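Local coordinates for protein carbohydrate oxidase (Microdochium nivale, PDB 3RJA) that oxidises the C1 hydroxyl of mono-, oligo- and polysaccharides to lactones, using a bound FAD and passing the electrons to molecular oxygen to give hydrogen peroxide, at residues 108-113 against 135-140; 129-134 against 146-151; 34-39 against 79-84. All blocks are in the same frame, centred on the assembly; numbering follows the deposited sequence.

Contact 1: residues 108-113 against 135-140; sequences PGARLG and VGISGH. With FAD (flavin-adenine dinucleotide), chain B.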
loop_
_atom_site.group_PDB
_atom_site.type_symbol
_atom_site.label_atom_id
_atom_site.label_comp_id
_atom_site.label_asym_id
_atom_site.label_seq_id
_atom_site.Cartn_x
_atom_site.Cartn_y
_atom_site.Cartn_z
ATOM N N PRO A 108 -0.061 8.883 -13.683
ATOM C CA PRO A 108 -0.196 8.679 -12.238
ATOM C C PRO A 108 -1.577 8.198 -11.779
ATOM O O PRO A 108 -1.803 8.031 -10.564
ATOM C CB PRO A 108 0.067 10.083 -11.663
ATOM C CG PRO A 108 -0.382 11.035 -12.729
ATOM C CD PRO A 108 -0.151 10.317 -14.056
ATOM N N GLY A 109 -2.473 7.979 -12.743
ATOM C CA GLY A 109 -3.838 7.543 -12.474
ATOM C C GLY A 109 -4.088 6.087 -12.852
ATOM O O GLY A 109 -5.180 5.562 -12.595
ATOM N N ALA A 110 -3.087 5.450 -13.469
ATOM C CA ALA A 110 -3.147 4.012 -13.784
ATOM C C ALA A 110 -3.305 3.200 -12.527
ATOM O O ALA A 110 -2.527 3.371 -11.546
ATOM C CB ALA A 110 -1.885 3.564 -14.486
ATOM N N ARG A 111 -4.290 2.311 -12.546
ATOM C CA ARG A 111 -4.481 1.344 -11.462
ATOM C C ARG A 111 -3.678 0.052 -11.673
ATOM O O ARG A 111 -3.336 -0.311 -12.812
ATOM C CB ARG A 111 -5.982 1.051 -11.247
ATOM C CG ARG A 111 -6.752 2.303 -10.754
ATOM C CD ARG A 111 -8.286 2.178 -10.999
ATOM N NE ARG A 111 -9.004 3.440 -10.804
ATOM C CZ ARG A 111 -9.510 3.845 -9.631
ATOM N NH1 ARG A 111 -9.370 3.092 -8.546
ATOM N NH2 ARG A 111 -10.176 4.999 -9.556
ATOM N N LEU A 112 -3.379 -0.639 -10.571
ATOM C CA LEU A 112 -2.486 -1.797 -10.599
ATOM C C LEU A 112 -2.920 -2.838 -11.636
ATOM O O LEU A 112 -2.101 -3.328 -12.405
ATOM C CB LEU A 112 -2.356 -2.455 -9.210
ATOM C CG LEU A 112 -1.747 -1.608 -8.089
ATOM C CD1 LEU A 112 -1.417 -2.479 -6.913
ATOM C CD2 LEU A 112 -0.462 -0.831 -8.512
ATOM N N GLY A 113 -4.204 -3.189 -11.645
ATOM C CA GLY A 113 -4.678 -4.204 -12.606
ATOM C C GLY A 113 -4.467 -3.739 -14.030
ATOM O O GLY A 113 -4.096 -4.533 -14.895
ATOM N N VAL A 135 -6.331 -0.462 -6.965
ATOM C CA VAL A 135 -5.362 0.411 -6.303
ATOM C C VAL A 135 -4.648 1.314 -7.317
ATOM O O VAL A 135 -4.258 0.871 -8.388
ATOM C CB VAL A 135 -4.367 -0.410 -5.442
ATOM C CG1 VAL A 135 -3.198 0.448 -4.948
ATOM C CG2 VAL A 135 -5.125 -0.978 -4.235
ATOM N N GLY A 136 -4.507 2.588 -6.987
ATOM C CA GLY A 136 -3.792 3.512 -7.849
ATOM C C GLY A 136 -2.280 3.324 -7.735
ATOM O O GLY A 136 -1.748 3.067 -6.641
ATOM N N ILE A 137 -1.598 3.426 -8.880
ATOM C CA ILE A 137 -0.148 3.425 -8.936
ATOM C C ILE A 137 0.499 4.472 -7.989
ATOM O O ILE A 137 1.509 4.165 -7.338
ATOM C CB ILE A 137 0.359 3.615 -10.395
ATOM C CG1 ILE A 137 1.854 3.312 -10.494
ATOM C CG2 ILE A 137 0.030 4.998 -10.975
ATOM C CD1 ILE A 137 2.427 3.564 -11.893
ATOM N N SER A 138 -0.079 5.683 -7.893
ATOM C CA SER A 138 0.654 6.755 -7.196
ATOM C C SER A 138 0.684 6.597 -5.690
ATOM O O SER A 138 1.749 6.630 -5.125
ATOM C CB SER A 138 0.209 8.165 -7.599
ATOM O OG SER A 138 0.387 8.347 -8.985
ATOM N N GLY A 139 -0.471 6.436 -5.036
ATOM C CA GLY A 139 -0.460 6.175 -3.586
ATOM C C GLY A 139 0.331 4.937 -3.203
ATOM O O GLY A 139 1.049 4.919 -2.197
ATOM N N HIS A 140 0.203 3.897 -4.014
ATOM C CA HIS A 140 0.820 2.594 -3.752
ATOM C C HIS A 140 2.344 2.681 -3.822
ATOM O O HIS A 140 3.035 2.353 -2.844
ATOM C CB HIS A 140 0.306 1.566 -4.765
ATOM C CG HIS A 140 0.665 0.136 -4.458
ATOM N ND1 HIS A 140 0.091 -0.569 -3.419
ATOM C CD2 HIS A 140 1.472 -0.741 -5.113
ATOM C CE1 HIS A 140 0.541 -1.818 -3.437
ATOM N NE2 HIS A 140 1.400 -1.938 -4.441
HETATM P PA FAD B . -5.096 7.552 -3.016
HETATM O O1A FAD B . -5.520 8.134 -4.338
HETATM O O2A FAD B . -6.157 7.566 -1.946
HETATM O O5B FAD B . -3.813 8.355 -2.484
HETATM C C5B FAD B . -3.062 7.838 -1.391
HETATM C C4B FAD B . -2.063 8.914 -0.930
HETATM O O4B FAD B . -1.124 9.174 -1.974
HETATM C C3B FAD B . -2.731 10.249 -0.607
HETATM O O3B FAD B . -1.940 10.931 0.369
HETATM C C2B FAD B . -2.597 10.984 -1.936
HETATM O O2B FAD B . -2.685 12.389 -1.886
HETATM C C1B FAD B . -1.217 10.514 -2.374
HETATM N N9A FAD B . -1.095 10.586 -3.827
HETATM C C8A FAD B . -1.982 10.111 -4.788
HETATM N N7A FAD B . -1.449 10.405 -6.004
HETATM C C5A FAD B . -0.266 11.015 -5.829
HETATM C C6A FAD B . 0.669 11.520 -6.738
HETATM N N6A FAD B . 0.468 11.415 -8.070
HETATM N N1A FAD B . 1.822 12.094 -6.229
HETATM C C2A FAD B . 2.018 12.207 -4.857
HETATM N N3A FAD B . 1.079 11.746 -3.956
HETATM C C4A FAD B . -0.040 11.148 -4.455
HETATM N N1 FAD B . -1.193 -2.150 -0.073
HETATM C C2 FAD B . -0.078 -2.975 -0.258
HETATM O O2 FAD B . 1.066 -2.590 0.013
HETATM N N3 FAD B . -0.301 -4.228 -0.822
HETATM C C4 FAD B . -1.511 -4.678 -1.315
HETATM O O4 FAD B . -1.600 -5.774 -1.913
HETATM C C4X FAD B . -2.682 -3.787 -1.045
HETATM N N5 FAD B . -3.888 -4.135 -1.458
HETATM C C5X FAD B . -4.968 -3.293 -1.322
HETATM C C6 FAD B . -6.235 -3.644 -1.855
HETATM C C7 FAD B . -7.288 -2.750 -1.844
HETATM C C7M FAD B . -8.667 -3.148 -2.411
HETATM C C8 FAD B . -7.055 -1.424 -1.407
HETATM C C8M FAD B . -8.171 -0.399 -1.398
HETATM C C9 FAD B . -5.844 -1.084 -0.822
HETATM C C9A FAD B . -4.771 -1.997 -0.790
HETATM N N10 FAD B . -3.481 -1.635 -0.331
HETATM C C10 FAD B . -2.434 -2.543 -0.364
HETATM C "C1'" FAD B . -3.269 -0.270 0.251
HETATM C "C2'" FAD B . -2.717 0.680 -0.803
HETATM O "O2'" FAD B . -1.348 0.376 -1.037
HETATM C "C3'" FAD B . -2.804 2.106 -0.307
HETATM O "O3'" FAD B . -4.123 2.401 0.100
HETATM C "C4'" FAD B . -2.334 3.067 -1.412
HETATM O "O4'" FAD B . -1.853 4.237 -0.825
HETATM C "C5'" FAD B . -3.452 3.368 -2.415
HETATM O "O5'" FAD B . -2.969 4.223 -3.414
HETATM P P FAD B . -4.035 5.106 -4.264
HETATM O O1P FAD B . -3.332 5.871 -5.345
HETATM O O2P FAD B . -5.144 4.193 -4.792
HETATM O O3P FAD B . -4.618 6.016 -3.085
#

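Contact 2: residues 129-134 against 146-151; sequences HGTCPG and FGFSSH. With FAD (flavin-adenine dinucleotide), chain B.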
loop_
_atom_site.group_PDB
_atom_site.type_symbol
_atom_site.label_atom_id
_atom_site.label_comp_id
_atom_site.label_asym_id
_atom_site.label_seq_id
_atom_site.Cartn_x
_atom_site.Cartn_y
_atom_site.Cartn_z
ATOM N N HIS A 129 4.050 -5.629 -7.367
ATOM C CA HIS A 129 3.186 -4.662 -6.662
ATOM C C HIS A 129 2.055 -5.403 -5.924
ATOM O O HIS A 129 2.017 -6.641 -5.925
ATOM C CB HIS A 129 2.626 -3.585 -7.627
ATOM C CG HIS A 129 1.993 -4.151 -8.869
ATOM N ND1 HIS A 129 0.818 -4.876 -8.844
ATOM C CD2 HIS A 129 2.371 -4.093 -10.173
ATOM C CE1 HIS A 129 0.504 -5.247 -10.075
ATOM N NE2 HIS A 129 1.425 -4.771 -10.902
ATOM N N GLY A 130 1.141 -4.644 -5.320
ATOM C CA GLY A 130 -0.008 -5.201 -4.605
ATOM C C GLY A 130 -0.992 -6.001 -5.455
ATOM O O GLY A 130 -0.909 -6.013 -6.697
ATOM N N THR A 131 -1.932 -6.656 -4.779
ATOM C CA THR A 131 -2.838 -7.610 -5.415
ATOM C C THR A 131 -4.169 -7.002 -5.859
ATOM O O THR A 131 -4.853 -7.601 -6.668
ATOM C CB THR A 131 -3.215 -8.753 -4.450
ATOM O OG1 THR A 131 -3.793 -8.182 -3.267
ATOM C CG2 THR A 131 -1.988 -9.588 -4.064
ATOM N N CYS A 132 -4.570 -5.869 -5.280
ATOM C CA CYS A 132 -5.886 -5.315 -5.567
ATOM C C CYS A 132 -5.877 -4.561 -6.912
ATOM O O CYS A 132 -5.111 -3.620 -7.084
ATOM C CB CYS A 132 -6.319 -4.389 -4.412
ATOM S SG CYS A 132 -6.278 -5.187 -2.759
ATOM N N PRO A 133 -6.727 -4.968 -7.869
ATOM C CA PRO A 133 -6.596 -4.367 -9.216
ATOM C C PRO A 133 -6.974 -2.862 -9.325
ATOM O O PRO A 133 -6.464 -2.183 -10.210
ATOM C CB PRO A 133 -7.495 -5.251 -10.093
ATOM C CG PRO A 133 -8.493 -5.857 -9.129
ATOM C CD PRO A 133 -7.763 -6.021 -7.817
ATOM N N GLY A 134 -7.818 -2.360 -8.419
ATOM C CA GLY A 134 -8.238 -0.951 -8.410
ATOM C C GLY A 134 -7.325 0.046 -7.704
ATOM O O GLY A 134 -7.499 1.264 -7.842
ATOM N N PHE A 146 3.409 -3.667 -1.306
ATOM C CA PHE A 146 3.810 -5.032 -1.018
ATOM C C PHE A 146 2.820 -6.041 -1.615
ATOM O O PHE A 146 1.603 -5.849 -1.503
ATOM C CB PHE A 146 3.918 -5.243 0.517
ATOM C CG PHE A 146 4.421 -6.619 0.896
ATOM C CD1 PHE A 146 5.795 -6.856 1.033
ATOM C CD2 PHE A 146 3.532 -7.687 1.072
ATOM C CE1 PHE A 146 6.268 -8.115 1.390
ATOM C CE2 PHE A 146 3.987 -8.958 1.380
ATOM C CZ PHE A 146 5.377 -9.168 1.561
ATOM N N GLY A 147 3.330 -7.119 -2.215
ATOM C CA GLY A 147 2.466 -8.166 -2.753
ATOM C C GLY A 147 3.145 -9.534 -2.791
ATOM O O GLY A 147 4.216 -9.737 -2.167
ATOM N N PHE A 148 2.547 -10.451 -3.572
ATOM C CA PHE A 148 3.013 -11.834 -3.674
ATOM C C PHE A 148 4.232 -12.068 -4.589
ATOM O O PHE A 148 4.586 -13.220 -4.849
ATOM C CB PHE A 148 1.865 -12.739 -4.146
ATOM C CG PHE A 148 0.883 -13.061 -3.079
ATOM C CD1 PHE A 148 1.226 -13.932 -2.033
ATOM C CD2 PHE A 148 -0.389 -12.489 -3.091
ATOM C CE1 PHE A 148 0.292 -14.240 -0.998
ATOM C CE2 PHE A 148 -1.331 -12.795 -2.057
ATOM C CZ PHE A 148 -0.984 -13.677 -1.025
ATOM N N SER A 149 4.849 -11.002 -5.101
ATOM C CA SER A 149 6.180 -11.117 -5.707
ATOM C C SER A 149 7.243 -10.361 -4.895
ATOM O O SER A 149 8.410 -10.308 -5.302
ATOM C CB SER A 149 6.179 -10.605 -7.158
ATOM O OG SER A 149 5.316 -11.385 -7.970
ATOM N N SER A 150 6.869 -9.786 -3.751
ATOM C CA SER A 150 7.820 -8.942 -3.016
ATOM C C SER A 150 9.007 -9.704 -2.433
ATOM O O SER A 150 10.098 -9.158 -2.393
ATOM C CB SER A 150 7.150 -8.135 -1.910
ATOM O OG SER A 150 6.303 -7.148 -2.445
ATOM N N HIS A 151 8.819 -10.949 -1.994
ATOM C CA HIS A 151 9.959 -11.683 -1.406
ATOM C C HIS A 151 11.007 -11.914 -2.521
ATOM O O HIS A 151 12.226 -11.819 -2.307
ATOM C CB HIS A 151 9.473 -12.986 -0.796
ATOM C CG HIS A 151 10.415 -13.611 0.197
ATOM N ND1 HIS A 151 11.345 -14.572 -0.162
ATOM C CD2 HIS A 151 10.493 -13.496 1.548
ATOM C CE1 HIS A 151 11.999 -14.969 0.918
ATOM N NE2 HIS A 151 11.499 -14.339 1.972
HETATM P PA FAD B . -5.096 7.552 -3.016
HETATM O O1A FAD B . -5.520 8.134 -4.338
HETATM O O2A FAD B . -6.157 7.566 -1.946
HETATM O O5B FAD B . -3.813 8.355 -2.484
HETATM C C5B FAD B . -3.062 7.838 -1.391
HETATM C C4B FAD B . -2.063 8.914 -0.930
HETATM O O4B FAD B . -1.124 9.174 -1.974
HETATM C C3B FAD B . -2.731 10.249 -0.607
HETATM O O3B FAD B . -1.940 10.931 0.369
HETATM C C2B FAD B . -2.597 10.984 -1.936
HETATM O O2B FAD B . -2.685 12.389 -1.886
HETATM C C1B FAD B . -1.217 10.514 -2.374
HETATM N N9A FAD B . -1.095 10.586 -3.827
HETATM C C8A FAD B . -1.982 10.111 -4.788
HETATM N N7A FAD B . -1.449 10.405 -6.004
HETATM C C5A FAD B . -0.266 11.015 -5.829
HETATM C C6A FAD B . 0.669 11.520 -6.738
HETATM N N6A FAD B . 0.468 11.415 -8.070
HETATM N N1A FAD B . 1.822 12.094 -6.229
HETATM C C2A FAD B . 2.018 12.207 -4.857
HETATM N N3A FAD B . 1.079 11.746 -3.956
HETATM C C4A FAD B . -0.040 11.148 -4.455
HETATM N N1 FAD B . -1.193 -2.150 -0.073
HETATM C C2 FAD B . -0.078 -2.975 -0.258
HETATM O O2 FAD B . 1.066 -2.590 0.013
HETATM N N3 FAD B . -0.301 -4.228 -0.822
HETATM C C4 FAD B . -1.511 -4.678 -1.315
HETATM O O4 FAD B . -1.600 -5.774 -1.913
HETATM C C4X FAD B . -2.682 -3.787 -1.045
HETATM N N5 FAD B . -3.888 -4.135 -1.458
HETATM C C5X FAD B . -4.968 -3.293 -1.322
HETATM C C6 FAD B . -6.235 -3.644 -1.855
HETATM C C7 FAD B . -7.288 -2.750 -1.844
HETATM C C7M FAD B . -8.667 -3.148 -2.411
HETATM C C8 FAD B . -7.055 -1.424 -1.407
HETATM C C8M FAD B . -8.171 -0.399 -1.398
HETATM C C9 FAD B . -5.844 -1.084 -0.822
HETATM C C9A FAD B . -4.771 -1.997 -0.790
HETATM N N10 FAD B . -3.481 -1.635 -0.331
HETATM C C10 FAD B . -2.434 -2.543 -0.364
HETATM C "C1'" FAD B . -3.269 -0.270 0.251
HETATM C "C2'" FAD B . -2.717 0.680 -0.803
HETATM O "O2'" FAD B . -1.348 0.376 -1.037
HETATM C "C3'" FAD B . -2.804 2.106 -0.307
HETATM O "O3'" FAD B . -4.123 2.401 0.100
HETATM C "C4'" FAD B . -2.334 3.067 -1.412
HETATM O "O4'" FAD B . -1.853 4.237 -0.825
HETATM C "C5'" FAD B . -3.452 3.368 -2.415
HETATM O "O5'" FAD B . -2.969 4.223 -3.414
HETATM P P FAD B . -4.035 5.106 -4.264
HETATM O O1P FAD B . -3.332 5.871 -5.345
HETATM O O2P FAD B . -5.144 4.193 -4.792
HETATM O O3P FAD B . -4.618 6.016 -3.085
HETATM O O HOH W 1 1.017 -9.340 -5.886
HETATM O O HOH W 2 4.394 -8.206 -5.240
#

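Contact 3: residues 34-39 against 79-84; sequences PYIPTA and GENGHL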
loop_
_atom_site.group_PDB
_atom_site.type_symbol
_atom_site.label_atom_id
_atom_site.label_comp_id
_atom_site.label_asym_id
_atom_site.label_seq_id
_atom_site.Cartn_x
_atom_site.Cartn_y
_atom_site.Cartn_z
ATOM N N PRO A 34 -16.215 10.100 3.993
ATOM C CA PRO A 34 -16.347 11.029 2.877
ATOM C C PRO A 34 -15.847 12.423 3.218
ATOM O O PRO A 34 -15.992 12.884 4.364
ATOM C CB PRO A 34 -17.864 11.055 2.593
ATOM C CG PRO A 34 -18.513 10.787 3.935
ATOM C CD PRO A 34 -17.522 9.835 4.642
ATOM N N TYR A 35 -15.218 13.072 2.246
ATOM C CA TYR A 35 -14.871 14.498 2.381
ATOM C C TYR A 35 -15.373 15.259 1.168
ATOM O O TYR A 35 -15.628 14.647 0.116
ATOM C CB TYR A 35 -13.371 14.721 2.609
ATOM C CG TYR A 35 -12.902 14.134 3.907
ATOM C CD1 TYR A 35 -13.296 14.688 5.129
ATOM C CD2 TYR A 35 -12.083 12.996 3.926
ATOM C CE1 TYR A 35 -12.887 14.124 6.348
ATOM C CE2 TYR A 35 -11.643 12.433 5.138
ATOM C CZ TYR A 35 -12.047 13.006 6.348
ATOM O OH TYR A 35 -11.635 12.439 7.546
ATOM N N ILE A 36 -15.562 16.570 1.347
ATOM C CA ILE A 36 -16.136 17.426 0.325
ATOM C C ILE A 36 -15.038 18.394 -0.120
ATOM O O ILE A 36 -14.702 19.351 0.596
ATOM C CB ILE A 36 -17.385 18.207 0.850
ATOM C CG1 ILE A 36 -18.354 17.289 1.644
ATOM C CG2 ILE A 36 -18.115 18.896 -0.295
ATOM C CD1 ILE A 36 -19.088 16.225 0.830
ATOM N N PRO A 37 -14.464 18.145 -1.303
ATOM C CA PRO A 37 -13.425 19.068 -1.785
ATOM C C PRO A 37 -14.072 20.382 -2.187
ATOM O O PRO A 37 -15.272 20.407 -2.493
ATOM C CB PRO A 37 -12.830 18.364 -3.015
ATOM C CG PRO A 37 -13.377 16.989 -3.002
ATOM C CD PRO A 37 -14.655 16.990 -2.189
ATOM N N THR A 38 -13.324 21.482 -2.148
ATOM C CA THR A 38 -13.914 22.703 -2.676
ATOM C C THR A 38 -14.182 22.598 -4.193
ATOM O O THR A 38 -15.153 23.174 -4.702
ATOM C CB THR A 38 -13.118 23.968 -2.339
ATOM O OG1 THR A 38 -13.864 25.088 -2.800
ATOM C CG2 THR A 38 -11.726 23.968 -2.980
ATOM N N ALA A 39 -13.310 21.863 -4.891
ATOM C CA ALA A 39 -13.474 21.607 -6.306
ATOM C C ALA A 39 -12.670 20.384 -6.699
ATOM O O ALA A 39 -11.687 20.067 -6.041
ATOM C CB ALA A 39 -13.024 22.854 -7.147
ATOM N N GLY A 79 -8.062 14.387 3.625
ATOM C CA GLY A 79 -8.420 13.960 5.002
ATOM C C GLY A 79 -9.228 14.973 5.810
ATOM O O GLY A 79 -9.293 14.901 7.037
ATOM N N GLU A 80 -9.857 15.909 5.105
ATOM C CA GLU A 80 -10.700 16.959 5.686
ATOM C C GLU A 80 -11.419 17.580 4.494
ATOM O O GLU A 80 -11.094 17.251 3.338
ATOM C CB GLU A 80 -9.847 18.020 6.397
ATOM C CG GLU A 80 -8.869 18.755 5.469
ATOM C CD GLU A 80 -7.975 19.745 6.196
ATOM O OE1 GLU A 80 -8.156 19.917 7.409
ATOM O OE2 GLU A 80 -7.076 20.339 5.562
ATOM N N ASN A 81 -12.374 18.469 4.753
ATOM C CA ASN A 81 -13.119 19.126 3.664
ATOM C C ASN A 81 -12.377 20.316 3.117
ATOM O O ASN A 81 -11.549 20.904 3.825
ATOM C CB ASN A 81 -14.486 19.601 4.170
ATOM C CG ASN A 81 -15.350 18.444 4.630
ATOM O OD1 ASN A 81 -15.411 17.427 3.955
ATOM N ND2 ASN A 81 -15.965 18.568 5.814
ATOM N N GLY A 82 -12.690 20.698 1.883
ATOM C CA GLY A 82 -12.250 22.011 1.372
ATOM C C GLY A 82 -10.930 22.131 0.622
ATOM O O GLY A 82 -10.440 23.263 0.353
ATOM N N HIS A 83 -10.321 20.997 0.278
ATOM C CA HIS A 83 -9.095 21.049 -0.514
ATOM C C HIS A 83 -9.484 21.107 -1.978
ATOM O O HIS A 83 -10.594 20.700 -2.374
ATOM C CB HIS A 83 -8.206 19.801 -0.297
ATOM C CG HIS A 83 -7.537 19.738 1.050
ATOM N ND1 HIS A 83 -6.337 19.085 1.249
ATOM C CD2 HIS A 83 -7.910 20.218 2.264
ATOM C CE1 HIS A 83 -5.992 19.175 2.526
ATOM N NE2 HIS A 83 -6.923 19.861 3.165
ATOM N N LEU A 84 -8.550 21.588 -2.779
ATOM C CA LEU A 84 -8.586 21.377 -4.208
ATOM C C LEU A 84 -8.166 19.914 -4.402
ATOM O O LEU A 84 -7.089 19.504 -3.935
ATOM C CB LEU A 84 -7.590 22.322 -4.916
ATOM C CG LEU A 84 -7.489 22.167 -6.441
ATOM C CD1 LEU A 84 -8.871 22.170 -7.083
ATOM C CD2 LEU A 84 -6.654 23.343 -7.019
#

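Contact 1: residues 108-113 against 135-140
Leu112 lays CD1 over one face of the His140 imidazole, a CH-pi contact 3.9 Å from CD1 to the ring centroid and only 14° off the ring normal. At that ring's rim, ND1 of His140 and O2' of FAD share a hydrogen bond of 2.9 Å, while NE2 is hydrogen-bonded to the backbone N of Gly130. With CG anti to its backbone N (chi1 -169°), His140 carries the ring between Leu112 and the ribityl chain. Val135 runs alongside Leu112, and its CG2 touches the flavin at C8.

Arg111 and Gly136 are each the N-cap residue of a helix and form a single backbone bridge: N of Leu112 donates to O of Val135 (2.8 Å), and N of Ile137 to O of Ala110 at 160°. This joins two helix starts inside the FAD-binding domain, probably that of the oxygen-dependent FAD-linked oxidoreductases. The N terminus of helix 137-142 receives the ribityl-side phosphate of FAD, as Gly136 N is hydrogen-bonded to O2P at 2.8 Å and Gly139 N to O1P. A side chain on Gly136 would collide with O1P. Ser138 OG donates to a lone pair of Pro108 O over 2.7 Å, in the carbonyl plane, beside the adenine amino group.

Contact 2: residues 129-134 against 146-151
The carbonyl oxygen of His129 is gripped by two waters that tie it to the facing turn. One water donates to His129 O at 2.9 Å and accepts from Phe148 N; the other donates to the same oxygen and accepts from Ser149 N, 2.8 Å away. A CA-H...O contact from Gly147 adds to these. No direct hydrogen bond joins the two segments, so water, close backbone packing and one methyl-to-ring contact carry the join: the CA atoms of Gly130 and Gly147 lie 4.3 Å apart. A beta carbon on Gly147 would run into His129 O, and one on Gly130 into O4 of FAD.

Thr131 CG2 meets the Phe148 ring at its edge, 3.5 Å from CD2. That methyl stands anti to the carbonyl carbon of Thr131, which leaves OG1 between the backbone N and C (chi1 57°). Phe148 also stacks on Tyr302. The imidazole of His129 donates from ND1 to a lone pair of Gly130 O, only 6° out of the ring plane, fixing the ring's rotation. Gly147 to Ser150 form a type I turn, in which Gly147 N donates to Ser150 OG at 173°.

Both segments hold the flavin. Thr131 N donates to O4 of FAD, and Phe146 pairs with the pyrimidine ring twice, its N donating to O2 and its O accepting from N3 at 2.6 Å. Cys132 SG is bonded covalently to C6 of FAD at 1.8 Å, a 6-S-cysteinyl flavin, and Thr131 and Cys132 also touch the bound substrate analogue. With N3-H matched by Phe146 O, the two donors at O2 and O4 would be expected to draw electron density toward the pyrimidine end, consistent with stabilising a reduced flavin, while the thioether keeps the cofactor from leaving.

Contact 3: residues 34-39 against 79-84
Segments 34-39 and 79-84 run alongside each other as loops, pairing Ile36 with Asn81 (CA atoms 4.8 Å apart) and Thr38 with Gly82, and joined by backbone bonds from Gly82 N to Ile36 O (2.7 Å) and from Thr38 N to His83 O. The second comes in 39° out of the carbonyl plane, so it misses the lone-pair direction.

The side chain of Tyr35 covers the peptide between Gly79 and Glu80. Glu80 N lies 3.5 Å above the plane over the ring centre, with Gly79 C toward the rim, so the aromatic face rests on a flat peptide. The ring reaches there because CG stands anti to the carbonyl carbon (chi1 -64°). At its edge is Asn81 OD1, which accepts from Ile36 N over 2.7 Å with the donor tilted 24° from the amide plane. Thus the Asn81 side chain supplies an acceptor to the opposite main chain, lying side by side with Ile36. Replacing Tyr35 by an alanine would probably leave the Gly79-Glu80 peptide without its aromatic cover and open a gap beside Ser74 and Phe77, which the ring also touches.

Further along, Pro37 CB packs 3.3 Å from His83 O, and Thr38 CG2 lies against the carbonyls of Gly82 and His83. Ala39 CB meets Leu84 CD1 at 4.2 Å, next to strands 39-42 and 84-87 of the three-stranded parallel sheet; Ile3 of helix 2-9 packs on both residues. Within its own segment, His83 NE2 donates to Glu80 OE2, and ND1 is hydrogen-bonded to Ser64 OG. The NE2 to OE2 distance of His83 and Glu80 is doubtfully short, and a carboxylate at NE2 could only be expected to favour a charged imidazole.

In the fold
From the N terminus, the chain first meets contact 3, where residues 34-39 pair with 79-84. Their pairing closes a loop holding helix 46-58 and strand 63-66, and leads into neighbouring strands 39-42 and 84-87 of the parallel sheet. Contact 1 opens only afterwards, at 108-113, so the two stand in series, about 13 Å apart at their nearest atoms. Contacts 1 and 2 cross: 129-134 falls before 135-140 closes the first, and 146-151 then closes the second around helix 137-142. These two touch directly, through Arg111 NH1 to Gly134 O and Gly113 N to Pro133 O, joining helix 112-123, helix 137-142 and the turn before helix 150-153 about one FAD.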